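Local coordinates for putative mannose-6-phosphate isomerase YvyI (Bacillus subtilis, PDB 1QWR), which catalyses the interconversion of D-mannose 6-phosphate and D-fructose 6-phosphate, as a zinc-dependent isomerase of the type 1 family, at residues A[97-102]-A[174-179]. Sequence-based numbering, arbitrary orientation.
Sequences SIKVHP and TLHALC. With ZN (zinc ion), chain E; SO4 (sulfate ion), chain C.
His-101, just past strand 98-100, and His-176, on strand 176-178, meet at the zinc site of this type 1 phosphomannose isomerase, a cupin-clan enzyme. Each binds the zinc ion, at 2.5 Å for His-101 NE2 and 2.6 Å for His-176 NE2, and the metal lies in the plane of both rings. The rings are inclined by 44°, and His-101 CD2 comes to the edge of the His-176 ring, 3.3 Å from His-176 CE1. Glu-119 and a water also bind the metal. The imidazole of His-176 is fixed in rotation: its ND1 donates to Thr-174 O at 2.7 Å, with that oxygen in the ring plane. His-101 ND1 is likewise held by a backbone carbonyl, Ala-193 O. One water joins the backbones, accepting from His-101 N and donating to Thr-174 O.

The backbones meet in a single antiparallel hydrogen-bonded pair, Lys-99 with His-176: Lys-99 N to His-176 O and His-176 N to Lys-99 O, each 2.8 Å. With CG between its backbone N and carbonyl carbon (chi1 51°), Lys-99 lays that methylene over a face of the His-176 ring, a CH-pi contact. The Lys-99 side chain then bends (chi4 -95°), bringing Lys-99 NZ to 2.9 Å from sulfate O4; NZ also donates to Ser-97 O and to Thr-96 OG1. Ser-97 grips sulfate O1 through both N and OG. Arg-196, probably an active-site residue, binds the same anion, consistent with a place for the substrate phosphate.

Away from the metal, Ile-98 CG2 rests on Leu-175 CD1, and Leu-157 of strand 157-161 touches both residues. Strand 98-100 pairs on with strand 195-198, while strand 176-178 pairs antiparallel with strand 131-136, whose Ile-133 packs against Ile-98 and Ala-177, in a three-stranded sheet ending at 157-161.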
loop_
_atom_site.group_PDB
_atom_site.type_symbol
_atom_site.label_atom_id
_atom_site.label_comp_id
_atom_site.label_asym_id
_atom_site.label_seq_id
_atom_site.Cartn_x
_atom_site.Cartn_y
_atom_site.Cartn_z
ATOM N N SER A 97 9.456 11.679 -4.230
ATOM C CA SER A 97 9.938 11.931 -5.593
ATOM C C SER A 97 8.834 11.818 -6.641
ATOM O O SER A 97 7.809 11.180 -6.409
ATOM C CB SER A 97 11.065 10.950 -5.931
ATOM O OG SER A 97 10.571 9.621 -6.082
ATOM N N ILE A 98 9.032 12.460 -7.791
ATOM C CA ILE A 98 8.046 12.372 -8.876
ATOM C C ILE A 98 8.497 11.095 -9.573
ATOM O O ILE A 98 9.690 10.939 -9.894
ATOM C CB ILE A 98 8.124 13.595 -9.813
ATOM C CG1 ILE A 98 7.718 14.854 -9.037
ATOM C CG2 ILE A 98 7.196 13.412 -10.989
ATOM C CD1 ILE A 98 7.713 16.120 -9.852
ATOM N N LYS A 99 7.562 10.175 -9.795
ATOM C CA LYS A 99 7.945 8.884 -10.340
ATOM C C LYS A 99 6.870 8.168 -11.136
ATOM O O LYS A 99 5.728 8.620 -11.212
ATOM C CB LYS A 99 8.358 7.994 -9.155
ATOM C CG LYS A 99 7.305 7.957 -8.030
ATOM C CD LYS A 99 7.893 7.373 -6.746
ATOM C CE LYS A 99 6.958 7.559 -5.560
ATOM N NZ LYS A 99 7.278 8.772 -4.761
ATOM N N VAL A 100 7.267 7.034 -11.714
ATOM C CA VAL A 100 6.368 6.166 -12.465
ATOM C C VAL A 100 6.781 4.717 -12.170
ATOM O O VAL A 100 7.976 4.421 -12.020
ATOM C CB VAL A 100 6.460 6.413 -13.997
ATOM C CG1 VAL A 100 7.896 6.335 -14.449
ATOM C CG2 VAL A 100 5.637 5.372 -14.750
ATOM N N HIS A 101 5.800 3.817 -12.083
ATOM C CA HIS A 101 6.082 2.405 -11.844
ATOM C C HIS A 101 5.765 1.670 -13.124
ATOM O O HIS A 101 4.759 1.950 -13.764
ATOM C CB HIS A 101 5.185 1.823 -10.732
ATOM C CG HIS A 101 5.375 2.480 -9.411
ATOM N ND1 HIS A 101 6.572 2.435 -8.728
ATOM C CD2 HIS A 101 4.513 3.171 -8.621
ATOM C CE1 HIS A 101 6.440 3.072 -7.576
ATOM N NE2 HIS A 101 5.204 3.525 -7.489
ATOM N N PRO A 102 6.624 0.720 -13.516
ATOM C CA PRO A 102 6.371 -0.032 -14.743
ATOM C C PRO A 102 5.301 -1.094 -14.536
ATOM O O PRO A 102 4.955 -1.440 -13.390
ATOM C CB PRO A 102 7.723 -0.655 -15.046
ATOM C CG PRO A 102 8.249 -0.952 -13.664
ATOM C CD PRO A 102 7.921 0.333 -12.916
ATOM N N THR A 174 1.499 5.463 -14.481
ATOM C CA THR A 174 1.023 6.784 -14.057
ATOM C C THR A 174 2.129 7.595 -13.415
ATOM O O THR A 174 2.771 7.132 -12.479
ATOM C CB THR A 174 -0.132 6.665 -13.021
ATOM O OG1 THR A 174 -1.188 5.876 -13.578
ATOM C CG2 THR A 174 -0.670 8.037 -12.634
ATOM N N LEU A 175 2.358 8.811 -13.917
ATOM C CA LEU A 175 3.369 9.690 -13.336
ATOM C C LEU A 175 2.710 10.225 -12.080
ATOM O O LEU A 175 1.583 10.722 -12.126
ATOM C CB LEU A 175 3.694 10.840 -14.292
ATOM C CG LEU A 175 4.850 11.728 -13.845
ATOM C CD1 LEU A 175 6.157 10.949 -13.865
ATOM C CD2 LEU A 175 4.918 12.935 -14.779
ATOM N N HIS A 176 3.394 10.126 -10.947
ATOM C CA HIS A 176 2.774 10.567 -9.706
ATOM C C HIS A 176 3.765 10.837 -8.582
ATOM O O HIS A 176 4.976 10.647 -8.725
ATOM C CB HIS A 176 1.815 9.490 -9.208
ATOM C CG HIS A 176 2.510 8.218 -8.824
ATOM N ND1 HIS A 176 2.981 7.314 -9.753
ATOM C CD2 HIS A 176 2.906 7.751 -7.618
ATOM C CE1 HIS A 176 3.639 6.354 -9.135
ATOM N NE2 HIS A 176 3.609 6.597 -7.840
ATOM N N ALA A 177 3.210 11.289 -7.459
ATOM C CA ALA A 177 3.967 11.538 -6.239
ATOM C C ALA A 177 3.025 11.932 -5.107
ATOM O O ALA A 177 2.075 12.703 -5.306
ATOM C CB ALA A 177 4.987 12.646 -6.441
ATOM N N LEU A 178 3.259 11.361 -3.933
ATOM C CA LEU A 178 2.489 11.761 -2.769
ATOM C C LEU A 178 3.224 13.024 -2.300
ATOM O O LEU A 178 4.454 13.114 -2.442
ATOM C CB LEU A 178 2.553 10.684 -1.681
ATOM C CG LEU A 178 1.687 9.441 -1.888
ATOM C CD1 LEU A 178 2.031 8.396 -0.835
ATOM C CD2 LEU A 178 0.210 9.832 -1.805
ATOM N N CYS A 179 2.497 13.990 -1.753
ATOM C CA CYS A 179 3.123 15.220 -1.293
ATOM C C CYS A 179 3.058 15.395 0.225
ATOM O O CYS A 179 2.283 14.721 0.913
ATOM C CB CYS A 179 2.516 16.411 -2.031
ATOM S SG CYS A 179 2.804 16.319 -3.841
HETATM ZN ZN ZN E . 4.262 5.146 -5.827
HETATM S S SO4 C . 10.257 7.574 -3.190
HETATM O O1 SO4 C . 10.259 9.030 -3.477
HETATM O O2 SO4 C . 11.006 7.302 -1.959
HETATM O O3 SO4 C . 10.840 6.833 -4.319
HETATM O O4 SO4 C . 8.859 7.138 -3.003
HETATM O O HOH W 1 3.064 4.334 -11.819
HETATM O O HOH W 2 4.861 3.024 -4.456
#